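Local atomic coordinates of NADPH Quinone Oxidoreductase (Streptococcus mutans, PDB entry 4F8Y), a protein that probably catalyses the reduction of quinones such as menadione by NADPH, using a bound flavin-adenine dinucleotide as the redox cofactor. Residues A[71-83]-A[117-129]. Sequence-based numbering, arbitrary orientation.
With FAD (flavin-adenine dinucleotide), chain E; VK3 (menadione), chain H.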
ATOM      1  N   VAL A  71     -17.958   6.442  -3.917  1.00 16.60           N
ATOM      2  CA  VAL A  71     -17.108   6.798  -5.053  1.00 18.39           C
ATOM      3  C   VAL A  71     -17.923   7.278  -6.251  1.00 14.79           C
ATOM      4  O   VAL A  71     -17.604   8.297  -6.844  1.00 15.91           O
ATOM      5  CB  VAL A  71     -16.189   5.638  -5.474  1.00 17.59           C
ATOM      6  CG1 VAL A  71     -15.503   5.962  -6.796  1.00 16.83           C
ATOM      7  CG2 VAL A  71     -15.170   5.365  -4.382  1.00 14.73           C
ATOM      8  N   THR A  72     -18.984   6.554  -6.588  1.00 14.96           N
ATOM      9  CA  THR A  72     -19.822   6.913  -7.730  1.00 15.37           C
ATOM     10  C   THR A  72     -20.483   8.280  -7.536  1.00 15.04           C
ATOM     11  O   THR A  72     -20.610   9.069  -8.475  1.00 15.84           O
ATOM     12  CB  THR A  72     -20.918   5.850  -7.982  1.00 17.29           C
ATOM     13  OG1 THR A  72     -20.306   4.578  -8.261  1.00 14.41           O
ATOM     14  CG2 THR A  72     -21.819   6.273  -9.150  1.00 13.59           C
ATOM     15  N   TRP A  73     -20.898   8.542  -6.307  1.00 14.30           N
ATOM     16  CA  TRP A  73     -21.565   9.787  -5.944  1.00 16.05           C
ATOM     17  C   TRP A  73     -20.628  11.001  -6.099  1.00 16.74           C
ATOM     18  O   TRP A  73     -21.020  12.040  -6.636  1.00 14.08           O
ATOM     19  CB  TRP A  73     -22.107   9.634  -4.511  1.00 16.09           C
ATOM     20  CG  TRP A  73     -22.520  10.884  -3.782  1.00 16.70           C
ATOM     21  CD1 TRP A  73     -23.770  11.434  -3.733  1.00 16.91           C
ATOM     22  CD2 TRP A  73     -21.688  11.705  -2.952  1.00 18.47           C
ATOM     23  NE1 TRP A  73     -23.761  12.561  -2.941  1.00 16.52           N
ATOM     24  CE2 TRP A  73     -22.496  12.748  -2.450  1.00 17.00           C
ATOM     25  CE3 TRP A  73     -20.332  11.668  -2.597  1.00 16.86           C
ATOM     26  CZ2 TRP A  73     -21.995  13.740  -1.608  1.00 17.00           C
ATOM     27  CZ3 TRP A  73     -19.837  12.658  -1.760  1.00 15.34           C
ATOM     28  CH2 TRP A  73     -20.668  13.674  -1.272  1.00 15.88           C
ATOM     29  N   ALA A  74     -19.380  10.847  -5.665  1.00 16.23           N
ATOM     30  CA  ALA A  74     -18.412  11.945  -5.658  1.00 13.97           C
ATOM     31  C   ALA A  74     -18.087  12.525  -7.036  1.00 15.12           C
ATOM     32  O   ALA A  74     -18.009  11.804  -8.027  1.00 16.11           O
ATOM     33  CB  ALA A  74     -17.131  11.500  -4.963  1.00 15.53           C
ATOM     34  N   ASP A  75     -17.909  13.843  -7.082  1.00 17.03           N
ATOM     35  CA  ASP A  75     -17.321  14.519  -8.235  1.00 16.64           C
ATOM     36  C   ASP A  75     -15.837  14.735  -7.953  1.00 17.11           C
ATOM     37  O   ASP A  75     -15.018  14.748  -8.874  1.00 17.09           O
ATOM     38  CB  ASP A  75     -17.984  15.883  -8.494  1.00 16.40           C
ATOM     39  CG  ASP A  75     -19.466  15.772  -8.786  1.00 16.69           C
ATOM     40  OD1 ASP A  75     -19.842  14.921  -9.616  1.00 19.70           O
ATOM     41  OD2 ASP A  75     -20.252  16.539  -8.188  1.00 15.98           O
ATOM     42  N   HIS A  76     -15.504  14.903  -6.672  1.00 13.93           N
ATOM     43  CA  HIS A  76     -14.138  15.214  -6.245  1.00 14.56           C
ATOM     44  C   HIS A  76     -13.765  14.449  -4.968  1.00 13.88           C
ATOM     45  O   HIS A  76     -14.499  14.476  -3.978  1.00 13.14           O
ATOM     46  CB  HIS A  76     -13.983  16.729  -6.031  1.00 14.95           C
ATOM     47  CG  HIS A  76     -12.579  17.172  -5.748  1.00 14.66           C
ATOM     48  ND1 HIS A  76     -11.652  17.397  -6.744  1.00 14.24           N
ATOM     49  CD2 HIS A  76     -11.951  17.456  -4.581  1.00 14.58           C
ATOM     50  CE1 HIS A  76     -10.512  17.789  -6.202  1.00 15.43           C
ATOM     51  NE2 HIS A  76     -10.668  17.832  -4.891  1.00 15.15           N
ATOM     52  N   LEU A  77     -12.626  13.759  -5.001  1.00 16.25           N
ATOM     53  CA  LEU A  77     -12.154  12.994  -3.845  1.00 14.70           C
ATOM     54  C   LEU A  77     -10.896  13.614  -3.262  1.00 12.99           C
ATOM     55  O   LEU A  77      -9.932  13.874  -3.978  1.00 13.13           O
ATOM     56  CB  LEU A  77     -11.872  11.538  -4.223  1.00 14.06           C
ATOM     57  CG  LEU A  77     -13.050  10.714  -4.743  1.00 16.20           C
ATOM     58  CD1 LEU A  77     -13.165  10.805  -6.261  1.00 15.39           C
ATOM     59  CD2 LEU A  77     -12.880   9.272  -4.315  1.00 17.08           C
ATOM     60  N   ILE A  78     -10.908  13.859  -1.959  1.00 12.43           N
ATOM     61  CA  ILE A  78      -9.709  14.338  -1.287  1.00 12.92           C
ATOM     62  C   ILE A  78      -9.152  13.191  -0.449  1.00 12.15           C
ATOM     63  O   ILE A  78      -9.850  12.669   0.416  1.00 14.01           O
ATOM     64  CB  ILE A  78     -10.003  15.566  -0.393  1.00 12.24           C
ATOM     65  CG1 ILE A  78     -10.697  16.667  -1.209  1.00 12.84           C
ATOM     66  CG2 ILE A  78      -8.722  16.064   0.250  1.00 11.32           C
ATOM     67  CD1 ILE A  78     -11.258  17.826  -0.374  1.00 13.62           C
ATOM     68  N   PHE A  79      -7.918  12.776  -0.725  1.00 11.55           N
ATOM     69  CA  PHE A  79      -7.268  11.735   0.071  1.00 12.83           C
ATOM     70  C   PHE A  79      -6.294  12.346   1.086  1.00 14.19           C
ATOM     71  O   PHE A  79      -5.373  13.071   0.709  1.00 12.59           O
ATOM     72  CB  PHE A  79      -6.532  10.736  -0.822  1.00 11.82           C
ATOM     73  CG  PHE A  79      -7.441   9.909  -1.699  1.00 12.13           C
ATOM     74  CD1 PHE A  79      -7.945   8.694  -1.255  1.00 14.16           C
ATOM     75  CD2 PHE A  79      -7.786  10.342  -2.966  1.00 12.87           C
ATOM     76  CE1 PHE A  79      -8.778   7.927  -2.068  1.00 14.07           C
ATOM     77  CE2 PHE A  79      -8.622   9.580  -3.781  1.00 12.50           C
ATOM     78  CZ  PHE A  79      -9.113   8.375  -3.328  1.00 12.36           C
ATOM     79  N   ILE A  80      -6.509  12.054   2.369  1.00 13.12           N
ATOM     80  CA  ILE A  80      -5.621  12.530   3.434  1.00 12.47           C
ATOM     81  C   ILE A  80      -4.974  11.361   4.180  1.00 12.15           C
ATOM     82  O   ILE A  80      -5.669  10.569   4.816  1.00 13.63           O
ATOM     83  CB  ILE A  80      -6.386  13.410   4.462  1.00 14.43           C
ATOM     84  CG1 ILE A  80      -7.001  14.635   3.779  1.00 12.98           C
ATOM     85  CG2 ILE A  80      -5.457  13.826   5.619  1.00 11.71           C
ATOM     86  CD1 ILE A  80      -7.955  15.403   4.665  1.00 14.37           C
ATOM     87  N   PHE A  81      -3.647  11.258   4.122  1.00 12.12           N
ATOM     88  CA  PHE A  81      -2.950  10.163   4.804  1.00 15.15           C
ATOM     89  C   PHE A  81      -1.466  10.422   5.094  1.00 14.33           C
ATOM     90  O   PHE A  81      -0.817  11.182   4.366  1.00 13.27           O
ATOM     91  CB  PHE A  81      -3.121   8.835   4.030  1.00 14.87           C
ATOM     92  CG  PHE A  81      -2.586   8.863   2.618  1.00 13.05           C
ATOM     93  CD1 PHE A  81      -1.271   8.521   2.352  1.00 14.14           C
ATOM     94  CD2 PHE A  81      -3.407   9.206   1.556  1.00 13.14           C
ATOM     95  CE1 PHE A  81      -0.783   8.541   1.048  1.00 14.75           C
ATOM     96  CE2 PHE A  81      -2.926   9.222   0.255  1.00 12.58           C
ATOM     97  CZ  PHE A  81      -1.612   8.891   0.001  1.00 12.85           C
ATOM     98  N   PRO A  82      -0.930   9.784   6.161  1.00 15.52           N
ATOM     99  CA  PRO A  82       0.523   9.777   6.386  1.00 14.70           C
ATOM    100  C   PRO A  82       1.184   8.786   5.440  1.00 14.79           C
ATOM    101  O   PRO A  82       0.586   7.758   5.116  1.00 14.65           O
ATOM    102  CB  PRO A  82       0.679   9.247   7.821  1.00 12.72           C
ATOM    103  CG  PRO A  82      -0.668   8.799   8.271  1.00 14.05           C
ATOM    104  CD  PRO A  82      -1.648   8.948   7.140  1.00 15.82           C
ATOM    105  N   ILE A  83       2.400   9.090   5.004  1.00 13.69           N
ATOM    106  CA  ILE A  83       3.203   8.117   4.288  1.00 13.95           C
ATOM    107  C   ILE A  83       3.700   7.057   5.274  1.00 15.51           C
ATOM    108  O   ILE A  83       4.393   7.388   6.240  1.00 16.25           O
ATOM    109  CB  ILE A  83       4.409   8.784   3.597  1.00 13.37           C
ATOM    110  CG1 ILE A  83       3.935   9.655   2.435  1.00 15.04           C
ATOM    111  CG2 ILE A  83       5.388   7.734   3.089  1.00 14.54           C
ATOM    112  CD1 ILE A  83       3.032   8.926   1.459  1.00 15.06           C
ATOM    113  N   LEU A 117     -14.210   5.922 -14.005  1.00 18.63           N
ATOM    114  CA  LEU A 117     -14.500   6.971 -13.033  1.00 17.72           C
ATOM    115  C   LEU A 117     -14.282   8.361 -13.620  1.00 17.06           C
ATOM    116  O   LEU A 117     -13.893   9.291 -12.920  1.00 16.57           O
ATOM    117  CB  LEU A 117     -13.664   6.772 -11.768  1.00 17.59           C
ATOM    118  CG  LEU A 117     -13.905   5.425 -11.076  1.00 17.75           C
ATOM    119  CD1 LEU A 117     -13.055   5.284  -9.820  1.00 15.07           C
ATOM    120  CD2 LEU A 117     -15.391   5.245 -10.756  1.00 17.49           C
ATOM    121  N   GLN A 118     -14.543   8.483 -14.918  1.00 18.88           N
ATOM    122  CA  GLN A 118     -14.513   9.766 -15.622  1.00 18.62           C
ATOM    123  C   GLN A 118     -15.475  10.773 -14.996  1.00 15.41           C
ATOM    124  O   GLN A 118     -16.499  10.399 -14.433  1.00 15.54           O
ATOM    125  CB  GLN A 118     -14.862   9.565 -17.098  1.00 17.39           C
ATOM    126  CG  GLN A 118     -16.125   8.731 -17.338  1.00 20.37           C
ATOM    127  CD  GLN A 118     -15.854   7.231 -17.350  1.00 20.46           C
ATOM    128  OE1 GLN A 118     -14.703   6.798 -17.396  1.00 22.75           O
ATOM    129  NE2 GLN A 118     -16.917   6.433 -17.320  1.00 23.68           N
ATOM    130  N   GLY A 119     -15.133  12.053 -15.093  1.00 17.52           N
ATOM    131  CA  GLY A 119     -15.951  13.111 -14.524  1.00 15.30           C
ATOM    132  C   GLY A 119     -15.551  13.440 -13.101  1.00 16.76           C
ATOM    133  O   GLY A 119     -16.141  14.311 -12.462  1.00 16.86           O
ATOM    134  N   LYS A 120     -14.542  12.734 -12.600  1.00 17.25           N
ATOM    135  CA  LYS A 120     -14.049  12.962 -11.251  1.00 14.81           C
ATOM    136  C   LYS A 120     -12.636  13.525 -11.251  1.00 14.70           C
ATOM    137  O   LYS A 120     -11.857  13.278 -12.166  1.00 15.42           O
ATOM    138  CB  LYS A 120     -14.109  11.677 -10.420  1.00 15.15           C
ATOM    139  CG  LYS A 120     -15.520  11.138 -10.261  1.00 15.91           C
ATOM    140  CD  LYS A 120     -15.554   9.867  -9.432  1.00 15.75           C
ATOM    141  CE  LYS A 120     -16.670   8.945  -9.901  1.00 14.17           C
ATOM    142  NZ  LYS A 120     -18.007   9.586  -9.802  1.00 14.50           N
ATOM    143  N   SER A 121     -12.334  14.303 -10.220  1.00 15.01           N
ATOM    144  CA  SER A 121     -10.991  14.816  -9.970  1.00 15.74           C
ATOM    145  C   SER A 121     -10.597  14.478  -8.536  1.00 12.92           C
ATOM    146  O   SER A 121     -11.398  13.937  -7.779  1.00 13.40           O
ATOM    147  CB  SER A 121     -10.932  16.326 -10.202  1.00 12.98           C
ATOM    148  OG  SER A 121     -12.053  16.973  -9.636  1.00 14.05           O
ATOM    149  N   ALA A 122      -9.365  14.779  -8.158  1.00 13.31           N
ATOM    150  CA  ALA A 122      -8.909  14.405  -6.824  1.00 14.41           C
ATOM    151  C   ALA A 122      -7.815  15.306  -6.279  1.00 12.93           C
ATOM    152  O   ALA A 122      -7.133  16.006  -7.019  1.00 15.23           O
ATOM    153  CB  ALA A 122      -8.447  12.940  -6.801  1.00 13.42           C
ATOM    154  N   TRP A 123      -7.662  15.269  -4.964  1.00 12.34           N
ATOM    155  CA  TRP A 123      -6.600  15.976  -4.279  1.00 12.86           C
ATOM    156  C   TRP A 123      -6.041  14.979  -3.289  1.00 14.06           C
ATOM    157  O   TRP A 123      -6.791  14.352  -2.542  1.00 14.08           O
ATOM    158  CB  TRP A 123      -7.173  17.196  -3.557  1.00 14.14           C
ATOM    159  CG  TRP A 123      -6.174  18.085  -2.870  1.00 13.79           C
ATOM    160  CD1 TRP A 123      -4.837  18.190  -3.131  1.00 14.61           C
ATOM    161  CD2 TRP A 123      -6.454  19.034  -1.834  1.00 15.45           C
ATOM    162  NE1 TRP A 123      -4.265  19.128  -2.300  1.00 13.95           N
ATOM    163  CE2 TRP A 123      -5.240  19.661  -1.499  1.00 15.03           C
ATOM    164  CE3 TRP A 123      -7.620  19.409  -1.151  1.00 16.08           C
ATOM    165  CZ2 TRP A 123      -5.157  20.645  -0.514  1.00 16.52           C
ATOM    166  CZ3 TRP A 123      -7.536  20.375  -0.175  1.00 14.09           C
ATOM    167  CH2 TRP A 123      -6.314  20.984   0.135  1.00 14.69           C
ATOM    168  N   ILE A 124      -4.728  14.793  -3.314  1.00 13.66           N
ATOM    169  CA  ILE A 124      -4.072  13.914  -2.365  1.00 13.56           C
ATOM    170  C   ILE A 124      -3.238  14.774  -1.426  1.00 13.92           C
ATOM    171  O   ILE A 124      -2.387  15.549  -1.873  1.00 15.10           O
ATOM    172  CB  ILE A 124      -3.172  12.884  -3.068  1.00 11.55           C
ATOM    173  CG1 ILE A 124      -4.006  11.968  -3.965  1.00 11.35           C
ATOM    174  CG2 ILE A 124      -2.383  12.091  -2.040  1.00 13.00           C
ATOM    175  CD1 ILE A 124      -3.207  11.262  -5.028  1.00 11.54           C
ATOM    176  N   ILE A 125      -3.509  14.663  -0.129  1.00 14.58           N
ATOM    177  CA  ILE A 125      -2.722  15.371   0.876  1.00 16.19           C
ATOM    178  C   ILE A 125      -1.894  14.391   1.711  1.00 13.11           C
ATOM    179  O   ILE A 125      -2.439  13.570   2.447  1.00 11.82           O
ATOM    180  CB  ILE A 125      -3.586  16.274   1.791  1.00 15.42           C
ATOM    181  CG1 ILE A 125      -4.529  17.141   0.957  1.00 13.99           C
ATOM    182  CG2 ILE A 125      -2.689  17.171   2.637  1.00 14.14           C
ATOM    183  CD1 ILE A 125      -5.646  17.765   1.760  1.00 14.43           C
ATOM    184  N   THR A 126      -0.577  14.494   1.575  1.00 13.85           N
ATOM    185  CA  THR A 126       0.342  13.584   2.243  1.00 16.67           C
ATOM    186  C   THR A 126       1.170  14.292   3.314  1.00 17.02           C
ATOM    187  O   THR A 126       1.448  15.490   3.220  1.00 16.24           O
ATOM    188  CB  THR A 126       1.318  12.903   1.238  1.00 17.32           C
ATOM    189  OG1 THR A 126       1.594  13.797   0.156  1.00 19.65           O
ATOM    190  CG2 THR A 126       0.726  11.639   0.669  1.00 17.00           C
ATOM    191  N   THR A 127       1.552  13.530   4.332  1.00 17.70           N
ATOM    192  CA  THR A 127       2.522  13.966   5.325  1.00 16.17           C
ATOM    193  C   THR A 127       3.665  12.934   5.389  1.00 16.22           C
ATOM    194  O   THR A 127       3.440  11.741   5.218  1.00 15.96           O
ATOM    195  CB  THR A 127       1.853  14.169   6.714  1.00 14.75           C
ATOM    196  OG1 THR A 127       1.219  12.956   7.146  1.00 13.03           O
ATOM    197  CG2 THR A 127       0.809  15.264   6.637  1.00 14.78           C
ATOM    198  N   HIS A 128       4.892  13.396   5.603  1.00 17.76           N
ATOM    199  CA  HIS A 128       6.029  12.491   5.814  1.00 16.42           C
ATOM    200  C   HIS A 128       7.271  13.248   6.313  1.00 17.44           C
ATOM    201  O   HIS A 128       7.257  14.474   6.405  1.00 17.77           O
ATOM    202  CB  HIS A 128       6.341  11.680   4.552  1.00 14.69           C
ATOM    203  CG  HIS A 128       6.687  12.521   3.360  1.00 16.28           C
ATOM    204  ND1 HIS A 128       7.943  13.057   3.164  1.00 14.68           N
ATOM    205  CD2 HIS A 128       5.942  12.911   2.299  1.00 15.18           C
ATOM    206  CE1 HIS A 128       7.953  13.747   2.038  1.00 15.58           C
ATOM    207  NE2 HIS A 128       6.753  13.673   1.492  1.00 15.63           N
ATOM    208  N   ASN A 129       8.335  12.512   6.632  1.00 17.66           N
ATOM    209  CA  ASN A 129       9.555  13.087   7.210  1.00 17.89           C
ATOM    210  C   ASN A 129      10.733  13.254   6.247  1.00 18.06           C
ATOM    211  O   ASN A 129      11.836  13.607   6.673  1.00 18.18           O
ATOM    212  CB  ASN A 129      10.021  12.234   8.385  1.00 19.96           C
ATOM    213  CG  ASN A 129       9.213  12.463   9.613  1.00 19.76           C
ATOM    214  OD1 ASN A 129       8.793  13.588   9.884  1.00 25.18           O
ATOM    215  ND2 ASN A 129       8.988  11.407  10.379  1.00 20.11           N
TER
HETATM  216  PA  FAD E 201       1.640  13.225  14.553  1.00 16.96           P
HETATM  217  O1A FAD E 201       2.687  12.206  15.309  1.00 21.09           O
HETATM  218  O2A FAD E 201       0.273  12.937  14.978  1.00 17.98           O
HETATM  219  O5B FAD E 201       2.028  14.775  14.888  1.00 23.89           O
HETATM  220  C5B FAD E 201       3.225  15.291  14.371  1.00 24.47           C
HETATM  221  C4B FAD E 201       3.592  16.649  14.944  1.00 23.72           C
HETATM  222  O4B FAD E 201       2.642  17.739  14.697  1.00 22.02           O
HETATM  223  C3B FAD E 201       3.762  16.707  16.517  1.00 24.43           C
HETATM  224  O3B FAD E 201       4.939  17.232  17.060  1.00 28.63           O
HETATM  225  C2B FAD E 201       2.428  17.263  16.974  1.00 24.44           C
HETATM  226  O2B FAD E 201       2.300  17.627  18.322  1.00 29.53           O
HETATM  227  C1B FAD E 201       2.223  18.276  15.918  1.00 23.76           C
HETATM  228  N9A FAD E 201       0.874  18.828  15.821  1.00 22.60           N
HETATM  229  C8A FAD E 201      -0.287  18.207  16.052  1.00 22.03           C
HETATM  230  N7A FAD E 201      -1.309  19.109  15.814  1.00 21.59           N
HETATM  231  C5A FAD E 201      -0.740  20.301  15.427  1.00 22.01           C
HETATM  232  C6A FAD E 201      -1.280  21.514  15.075  1.00 24.26           C
HETATM  233  N6A FAD E 201      -2.724  21.694  15.077  1.00 22.91           N
HETATM  234  N1A FAD E 201      -0.481  22.533  14.738  1.00 25.32           N
HETATM  235  C2A FAD E 201       0.866  22.376  14.739  1.00 22.30           C
HETATM  236  N3A FAD E 201       1.397  21.172  15.088  1.00 23.75           N
HETATM  237  C4A FAD E 201       0.593  20.145  15.427  1.00 21.62           C
HETATM  238  N1  FAD E 201       7.901   9.116   6.797  1.00 18.32           N
HETATM  239  C2  FAD E 201       9.088   9.160   5.822  1.00 19.09           C
HETATM  240  O2  FAD E 201       9.318  10.384   5.205  1.00 20.35           O
HETATM  241  N3  FAD E 201       9.042   7.960   4.839  1.00 20.98           N
HETATM  242  C4  FAD E 201       8.626   6.506   5.326  1.00 17.89           C
HETATM  243  O4  FAD E 201       8.220   5.673   4.292  1.00 17.79           O
HETATM  244  C4X FAD E 201       7.628   6.509   6.506  1.00 18.53           C
HETATM  245  N5  FAD E 201       7.095   5.270   7.063  1.00 15.72           N
HETATM  246  C5X FAD E 201       6.353   5.252   8.309  1.00 18.10           C
HETATM  247  C6  FAD E 201       5.797   4.014   8.716  1.00 17.20           C
HETATM  248  C7  FAD E 201       5.082   3.952   9.879  1.00 17.16           C
HETATM  249  C7M FAD E 201       4.468   2.624  10.316  1.00 15.51           C
HETATM  250  C8  FAD E 201       4.913   5.065  10.628  1.00 18.19           C
HETATM  251  C8M FAD E 201       4.110   5.000  11.924  1.00 18.61           C
HETATM  252  C9  FAD E 201       5.453   6.259  10.230  1.00 18.25           C
HETATM  253  C9A FAD E 201       6.196   6.331   9.032  1.00 19.01           C
HETATM  254  N10 FAD E 201       6.745   7.608   8.633  1.00 17.52           N
HETATM  255  C10 FAD E 201       7.504   7.775   7.387  1.00 17.92           C
HETATM  256  C1' FAD E 201       6.399   8.806   9.368  1.00 19.69           C
HETATM  257  C2' FAD E 201       5.059   9.460   9.030  1.00 18.50           C
HETATM  258  O2' FAD E 201       4.852   9.780   7.676  1.00 13.93           O
HETATM  259  C3' FAD E 201       4.721  10.582   9.991  1.00 17.69           C
HETATM  260  O3' FAD E 201       4.721  10.183  11.330  1.00 17.56           O
HETATM  261  C4' FAD E 201       3.421  11.250   9.590  1.00 16.96           C
HETATM  262  O4' FAD E 201       3.315  11.532   8.231  1.00 16.77           O
HETATM  263  C5' FAD E 201       3.084  12.460  10.429  1.00 18.05           C
HETATM  264  O5' FAD E 201       1.723  12.731  10.434  1.00 18.41           O
HETATM  265  P   FAD E 201       0.937  12.330  11.816  1.00 18.57           P
HETATM  266  O1P FAD E 201      -0.618  12.855  11.702  1.00 15.67           O
HETATM  267  O2P FAD E 201       1.012  10.886  12.028  1.00 17.02           O
HETATM  268  O3P FAD E 201       1.870  13.112  12.929  1.00 21.61           O
HETATM  269  C1K VK3 H 202      10.239   4.852   8.442  1.00 22.78           C
HETATM  270  O1K VK3 H 202       9.576   3.868   9.185  1.00 24.44           O
HETATM  271  C2K VK3 H 202      10.906   4.484   7.159  1.00 24.08           C
HETATM  272  C3K VK3 H 202      11.576   5.448   6.426  1.00 26.01           C
HETATM  273  C4K VK3 H 202      11.623   6.787   6.898  1.00 27.60           C
HETATM  274  O4K VK3 H 202      12.324   7.748   6.142  1.00 32.94           O
HETATM  275  C5K VK3 H 202      10.976   7.141   8.135  1.00 26.91           C
HETATM  276  C6K VK3 H 202      11.009   8.473   8.627  1.00 28.71           C
HETATM  277  C7K VK3 H 202      10.386   8.796   9.806  1.00 26.18           C
HETATM  278  C8K VK3 H 202       9.667   7.755  10.588  1.00 22.36           C
HETATM  279  C9K VK3 H 202       9.639   6.473  10.115  1.00 23.86           C
HETATM  280  C10 VK3 H 202      10.277   6.134   8.896  1.00 23.65           C
HETATM  281  C11 VK3 H 202      12.281   5.078   5.120  1.00 24.90           C
HETATM  282  O   HOH W   1     -18.567  13.897 -11.730  1.00 17.99           O
HETATM  283  O   HOH W   2     -14.697  17.048 -10.996  1.00 19.84           O
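Lys120 reaches across to the C-terminal end of helix 65-73. Its NZ is bonded to two carbonyl oxygens there: Ala74 O at 2.8 Å, nearly in line with the C=O bond, and Thr72 O at 3.0 Å, from above the carbonyl plane. A weak third bond goes to Val71 O. Bends at chi3 and chi4 (-147° and -59°) curl the chain end into this group, where the helix C-terminus would favour a positive charge. His76 meets Ser121 at the ring edge. ND1 and OG lie 3.0 Å apart in the ring plane and share a nearly straight hydrogen bond. CG of His76 stands opposite the backbone N (chi1 -173°), which lays the ring along the neighbouring strand as far as Trp123 CB. NE2 is buried without a polar partner.

Strands 76-82 and 120-127 run parallel. Backbone hydrogen bonds join them, from Ser121 N to Asp75 O at one end to Ile83 N to Thr127 O at the other; the one from Thr127 N to Phe81 O is weak. Ile78 lies beside Trp123, its CG2 3.8 Å from CE3. Ile125 CD1 touches both Ile78 CG2 and Ile80 CG1, while its CG1 sits over the centre of one face of the indole. On the other side of the sheet, Phe81 CE1 is 3.5 Å from Thr126 CG2, and CE2 touches Ile124 CG2. Ile83 CD1 packs on the same Thr126 methyl.

The C-terminal end of the second strand and the residues just after both strands form part of the flavin site. Thr127 OG1 bonds FAD O4' at 2.8 Å, Ile83 O accepts from O2', and Asn129 N donates to O2.

Strand 76-82 is the middle one of the five parallel strands of a flavodoxin-like fold, and 120-127 is its neighbour. Strand 2-7 flanks 76-82, and strand 155-163 flanks 120-127. Helix 15-26 packs on the Ile78 and Ile80 side; helix 143-150 packs on Phe79, Phe81 and Ile124.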